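Local coordinates for BIFUNCTIONAL PROTEIN Proline utilization A (PutA) (Corynebacterium freiburgense, PDB 5UX5), which probably catalyses the two-step oxidation of proline to glutamate, joining an FAD-dependent proline dehydrogenase and an NAD-dependent aldehyde dehydrogenase in one chain, at residues L152-L157 and T400-A405; T191-Q196 and E211-L216. One frame throughout, in Å; residues are numbered along the deposited sequence.

How the contacts relate
Both contacts are buried in the proline dehydrogenase part of the chain, their centres about 17 Å apart and their nearest atoms about 6 Å apart, without touching. Contact 1 belongs to the barrel wall: it joins two strands far apart in sequence through a ladder of backbone hydrogen bonds, with the side chain of Asn-153 about 5 Å from the FAD. Contact 2, between 191-196 and 211-216, is local in sequence and lies further out, the side chain of Val-193 about 14 Å from the FAD; here a loop meets a covering helix through valine and leucine packing and an arginine-to-carbonyl bond. Helix 164-178 borders both: it packs on Val-154 and Leu-156, and its Asp-164 pairs with Arg-212.

Contact 1 (L152-L157 and T400-A405); sequences LNVNLL and TPVVHA
Strands 152-157 and 400-403 run parallel, paired from Val-154 with Thr-400 to Leu-156 with Val-402, their axes at 38° and 4.5 Å apart at closest approach. Thr-400 N donates to Asn-153 O and Asn-155 N to Thr-400 O; Val-402 N then bonds to Asn-155 O (2.8 Å), and Leu-157 N to Val-402 O in a nearly straight bond of 172°. Pro-401 fits this alternation because its nitrogen faces away from 152-157. Leu-152 lays its isobutyl end against the Thr-400 hydroxyl, CD2 to OG1 3.4 Å, while that hydroxyl bonds back to Leu-398 O. With CG1 anti to the backbone N (chi1 -177°), Val-154 brings this methyl 3.6 Å from Val-402 CG2; Leu-156 CD1 reaches the same CG2 at 4.1 Å. The face bearing these three packs against helices 136-147 and 164-178. On the other face Leu-157 CD1 lies beside Pro-401 CB (3.7 Å) against helix 408-421. Asn-153 ND2 bonds to Ser-187 OG and Asn-155 ND2 to Ser-187 O, on the next strand, while Asn-155 OD1 is held by Tyr-399 OH. The first and last of eight parallel strands thus meet, closing the TIM barrel of proline dehydrogenase around its flavin site.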
loop_
_atom_site.group_PDB
_atom_site.type_symbol
_atom_site.label_atom_id
_atom_site.label_comp_id
_atom_site.label_asym_id
_atom_site.label_seq_id
_atom_site.Cartn_x
_atom_site.Cartn_y
_atom_site.Cartn_z
ATOM N N LEU A 152 -36.666 15.324 2.609
ATOM C CA LEU A 152 -35.772 14.421 1.872
ATOM C C LEU A 152 -34.313 14.845 2.018
ATOM O O LEU A 152 -33.974 16.013 1.810
ATOM C CB LEU A 152 -36.120 14.392 0.381
ATOM C CG LEU A 152 -37.414 13.736 -0.112
ATOM C CD1 LEU A 152 -37.323 13.478 -1.599
ATOM C CD2 LEU A 152 -37.756 12.456 0.644
ATOM N N ASN A 153 -33.440 13.900 2.345
ATOM C CA ASN A 153 -31.999 14.144 2.315
ATOM C C ASN A 153 -31.526 13.786 0.908
ATOM O O ASN A 153 -31.434 12.610 0.550
ATOM C CB ASN A 153 -31.282 13.330 3.395
ATOM C CG ASN A 153 -29.745 13.410 3.314
ATOM O OD1 ASN A 153 -29.047 12.711 4.045
ATOM N ND2 ASN A 153 -29.225 14.267 2.459
ATOM N N VAL A 154 -31.251 14.797 0.104
ATOM C CA VAL A 154 -30.808 14.583 -1.264
ATOM C C VAL A 154 -29.290 14.443 -1.261
ATOM O O VAL A 154 -28.569 15.323 -0.773
ATOM C CB VAL A 154 -31.289 15.720 -2.173
ATOM C CG1 VAL A 154 -30.890 15.476 -3.614
ATOM C CG2 VAL A 154 -32.804 15.810 -2.076
ATOM N N ASN A 155 -28.810 13.315 -1.779
ATOM C CA ASN A 155 -27.395 12.953 -1.769
ATOM C C ASN A 155 -26.980 12.583 -3.184
ATOM O O ASN A 155 -27.560 11.669 -3.784
ATOM C CB ASN A 155 -27.166 11.785 -0.790
ATOM C CG ASN A 155 -25.699 11.356 -0.665
ATOM O OD1 ASN A 155 -25.403 10.167 -0.696
ATOM N ND2 ASN A 155 -24.794 12.308 -0.493
ATOM N N LEU A 156 -25.971 13.270 -3.708
ATOM C CA LEU A 156 -25.542 13.071 -5.087
ATOM C C LEU A 156 -24.484 11.968 -5.152
ATOM O O LEU A 156 -23.414 12.084 -4.540
ATOM C CB LEU A 156 -25.013 14.375 -5.675
ATOM C CG LEU A 156 -24.544 14.234 -7.132
ATOM C CD1 LEU A 156 -25.704 13.908 -8.061
ATOM C CD2 LEU A 156 -23.823 15.492 -7.609
ATOM N N LEU A 157 -24.793 10.893 -5.868
ATOM C CA LEU A 157 -23.847 9.814 -6.110
ATOM C C LEU A 157 -23.231 9.945 -7.503
ATOM O O LEU A 157 -23.686 10.730 -8.340
ATOM C CB LEU A 157 -24.539 8.459 -5.952
ATOM C CG LEU A 157 -25.265 8.241 -4.617
ATOM C CD1 LEU A 157 -26.035 6.906 -4.614
ATOM C CD2 LEU A 157 -24.330 8.350 -3.419
ATOM N N THR A 400 -32.380 10.257 0.250
ATOM C CA THR A 400 -32.784 10.171 -1.153
ATOM C C THR A 400 -31.564 10.279 -2.061
ATOM O O THR A 400 -31.027 11.391 -2.242
ATOM C CB THR A 400 -33.809 11.258 -1.481
ATOM O OG1 THR A 400 -34.956 11.092 -0.642
ATOM C CG2 THR A 400 -34.252 11.188 -2.933
ATOM N N PRO A 401 -31.119 9.175 -2.674
ATOM C CA PRO A 401 -29.947 9.230 -3.555
ATOM C C PRO A 401 -30.337 9.713 -4.938
ATOM O O PRO A 401 -31.358 9.306 -5.500
ATOM C CB PRO A 401 -29.472 7.774 -3.613
ATOM C CG PRO A 401 -30.685 6.952 -3.282
ATOM C CD PRO A 401 -31.792 7.873 -2.760
ATOM N N VAL A 402 -29.522 10.610 -5.480
ATOM C CA VAL A 402 -29.715 11.104 -6.835
ATOM C C VAL A 402 -28.384 11.053 -7.580
ATOM O O VAL A 402 -27.304 10.942 -6.987
ATOM C CB VAL A 402 -30.327 12.527 -6.872
ATOM C CG1 VAL A 402 -31.646 12.547 -6.132
ATOM C CG2 VAL A 402 -29.381 13.536 -6.263
ATOM N N VAL A 403 -28.469 11.125 -8.908
ATOM C CA VAL A 403 -27.304 10.893 -9.743
ATOM C C VAL A 403 -27.431 11.637 -11.070
ATOM O O VAL A 403 -28.529 11.974 -11.524
ATOM C CB VAL A 403 -27.120 9.372 -9.964
ATOM C CG1 VAL A 403 -28.175 8.827 -10.931
ATOM C CG2 VAL A 403 -25.713 9.065 -10.413
ATOM N N HIS A 404 -26.279 11.932 -11.666
ATOM C CA HIS A 404 -26.212 12.347 -13.056
ATOM C C HIS A 404 -26.459 11.138 -13.958
ATOM O O HIS A 404 -26.084 10.011 -13.626
ATOM C CB HIS A 404 -24.852 12.967 -13.354
ATOM C CG HIS A 404 -24.757 13.573 -14.717
ATOM N ND1 HIS A 404 -24.503 12.828 -15.849
ATOM C CD2 HIS A 404 -24.903 14.853 -15.130
ATOM C CE1 HIS A 404 -24.490 13.625 -16.901
ATOM N NE2 HIS A 404 -24.729 14.859 -16.491
ATOM N N ALA A 405 -27.097 11.380 -15.111
ATOM C CA ALA A 405 -27.630 10.289 -15.936
ATOM C C ALA A 405 -26.587 9.224 -16.267
ATOM O O ALA A 405 -26.840 8.024 -16.109
ATOM C CB ALA A 405 -28.236 10.858 -17.219
#

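Contact 2 (T191-Q196 and E211-L216); sequences TSVVAQ and ERLRPL
Backbone approach is closest at Val-193 and Arg-212, CA to CA 7.2 Å, where the end of the short, weakly bonded helix 190-193 and the loop after it meet helix 202-221. That helix kinks near Pro-215, where Leu-216 N makes a weak bond to Leu-213 O. Val-193 projects at the helix with both methyls: CG1 rests on Arg-212 CB at 3.8 Å, and CG2 meets Leu-213 CD2 at 3.8 Å. Having CG1 anti to the backbone N (chi1 172°) splits the two branches between these neighbouring residues. The segments belong to one beta-alpha-beta crossover of the TIM barrel, in which helix 202-221 connects parallel strands 185-189 and 228-232 and residues 191-196 follow the first of them. Arg-212 runs alongside Val-193 with the opposite sense, its chain extended from CG to NE, and so carries its guanidinium beyond the valine to the backbone. There NH1 donates to Val-193 O at 2.6 Å, in the carbonyl plane and on a lone pair, although the bond is bent (134° at the hydrogen). The guanidinium edge also meets Val-194, NH1 lying 3.3 Å from its CA; the two side chains cross at about a right angle. NH2 forms a salt bridge with Asp-164, a second grip that should limit rotation of the group, so that the side chain links helix 202-221 both to the Val-193 carbonyl and to the start of helix 164-178. Further along the loop, Gln-196 NE2 bonds to Ala-747 O of the aldehyde dehydrogenase part.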
loop_
_atom_site.group_PDB
_atom_site.type_symbol
_atom_site.label_atom_id
_atom_site.label_comp_id
_atom_site.label_asym_id
_atom_site.label_seq_id
_atom_site.Cartn_x
_atom_site.Cartn_y
_atom_site.Cartn_z
ATOM N N THR A 191 -14.450 14.180 0.817
ATOM C CA THR A 191 -13.710 13.551 -0.266
ATOM C C THR A 191 -14.428 13.644 -1.597
ATOM O O THR A 191 -13.826 13.320 -2.620
ATOM C CB THR A 191 -13.454 12.097 0.040
ATOM O OG1 THR A 191 -14.694 11.392 -0.021
ATOM C CG2 THR A 191 -12.927 11.994 1.398
ATOM N N SER A 192 -15.681 14.082 -1.623
ATOM C CA SER A 192 -16.293 14.424 -2.897
ATOM C C SER A 192 -15.969 15.848 -3.321
ATOM O O SER A 192 -16.101 16.169 -4.506
ATOM C CB SER A 192 -17.810 14.275 -2.820
ATOM O OG SER A 192 -18.195 12.971 -2.435
ATOM N N VAL A 193 -15.535 16.696 -2.384
ATOM C CA VAL A 193 -15.245 18.092 -2.694
ATOM C C VAL A 193 -13.771 18.289 -3.046
ATOM O O VAL A 193 -13.439 19.142 -3.878
ATOM C CB VAL A 193 -15.695 18.982 -1.526
ATOM C CG1 VAL A 193 -15.239 20.400 -1.712
ATOM C CG2 VAL A 193 -17.204 18.943 -1.406
ATOM N N VAL A 194 -12.889 17.509 -2.437
ATOM C CA VAL A 194 -11.467 17.487 -2.753
ATOM C C VAL A 194 -11.091 16.043 -3.103
ATOM O O VAL A 194 -11.213 15.142 -2.266
ATOM C CB VAL A 194 -10.620 18.005 -1.580
ATOM C CG1 VAL A 194 -9.139 17.803 -1.859
ATOM C CG2 VAL A 194 -10.903 19.456 -1.335
ATOM N N ALA A 195 -10.655 15.812 -4.334
ATOM C CA ALA A 195 -10.200 14.468 -4.630
ATOM C C ALA A 195 -8.788 14.285 -4.107
ATOM O O ALA A 195 -8.044 15.253 -3.940
ATOM C CB ALA A 195 -10.238 14.181 -6.121
ATOM N N GLN A 196 -8.423 13.014 -3.865
ATOM C CA GLN A 196 -7.089 12.632 -3.386
ATOM C C GLN A 196 -6.705 13.370 -2.106
ATOM O O GLN A 196 -5.583 13.853 -1.959
ATOM C CB GLN A 196 -6.037 12.865 -4.473
ATOM C CG GLN A 196 -6.189 11.975 -5.714
ATOM C CD GLN A 196 -5.262 12.358 -6.874
ATOM O OE1 GLN A 196 -4.306 13.112 -6.713
ATOM N NE2 GLN A 196 -5.543 11.812 -8.048
ATOM N N GLU A 211 -12.407 26.905 0.998
ATOM C CA GLU A 211 -12.385 27.700 -0.221
ATOM C C GLU A 211 -13.386 27.174 -1.243
ATOM O O GLU A 211 -14.026 27.951 -1.965
ATOM C CB GLU A 211 -10.969 27.708 -0.791
ATOM C CG GLU A 211 -10.825 28.389 -2.122
ATOM C CD GLU A 211 -9.466 28.145 -2.727
ATOM O OE1 GLU A 211 -8.492 27.962 -1.959
ATOM O OE2 GLU A 211 -9.376 28.120 -3.973
ATOM N N ARG A 212 -13.560 25.863 -1.300
ATOM C CA ARG A 212 -14.455 25.281 -2.291
ATOM C C ARG A 212 -15.907 25.218 -1.840
ATOM O O ARG A 212 -16.803 25.282 -2.693
ATOM C CB ARG A 212 -13.978 23.877 -2.667
ATOM C CG ARG A 212 -12.728 23.887 -3.507
ATOM C CD ARG A 212 -12.377 22.484 -3.879
ATOM N NE ARG A 212 -11.266 22.417 -4.812
ATOM C CZ ARG A 212 -10.719 21.275 -5.209
ATOM N NH1 ARG A 212 -11.192 20.140 -4.731
ATOM N NH2 ARG A 212 -9.715 21.262 -6.086
ATOM N N LEU A 213 -16.170 25.094 -0.530
ATOM C CA LEU A 213 -17.533 24.879 -0.060
ATOM C C LEU A 213 -18.296 26.167 0.258
ATOM O O LEU A 213 -19.531 26.129 0.314
ATOM C CB LEU A 213 -17.536 23.965 1.166
ATOM C CG LEU A 213 -17.470 22.469 0.866
ATOM C CD1 LEU A 213 -17.235 21.722 2.152
ATOM C CD2 LEU A 213 -18.769 22.033 0.228
ATOM N N ARG A 214 -17.610 27.302 0.435
ATOM C CA ARG A 214 -18.308 28.552 0.740
ATOM C C ARG A 214 -19.374 28.926 -0.292
ATOM O O ARG A 214 -20.477 29.312 0.124
ATOM C CB ARG A 214 -17.291 29.693 0.907
ATOM C CG ARG A 214 -16.510 29.668 2.204
ATOM C CD ARG A 214 -15.527 30.816 2.281
ATOM N NE ARG A 214 -14.587 30.656 3.380
ATOM C CZ ARG A 214 -13.299 30.373 3.205
ATOM N NH1 ARG A 214 -12.817 30.255 1.977
ATOM N NH2 ARG A 214 -12.492 30.205 4.247
ATOM N N PRO A 215 -19.157 28.814 -1.604
ATOM C CA PRO A 215 -20.279 29.077 -2.524
ATOM C C PRO A 215 -21.487 28.216 -2.231
ATOM O O PRO A 215 -22.620 28.680 -2.397
ATOM C CB PRO A 215 -19.702 28.776 -3.915
ATOM C CG PRO A 215 -18.239 28.662 -3.745
ATOM C CD PRO A 215 -17.864 28.706 -2.307
ATOM N N LEU A 216 -21.279 26.966 -1.802
ATOM C CA LEU A 216 -22.407 26.083 -1.506
ATOM C C LEU A 216 -23.183 26.545 -0.272
ATOM O O LEU A 216 -24.417 26.478 -0.247
ATOM C CB LEU A 216 -21.920 24.656 -1.297
ATOM C CG LEU A 216 -23.066 23.761 -0.837
ATOM C CD1 LEU A 216 -23.974 23.453 -2.020
ATOM C CD2 LEU A 216 -22.588 22.510 -0.139
#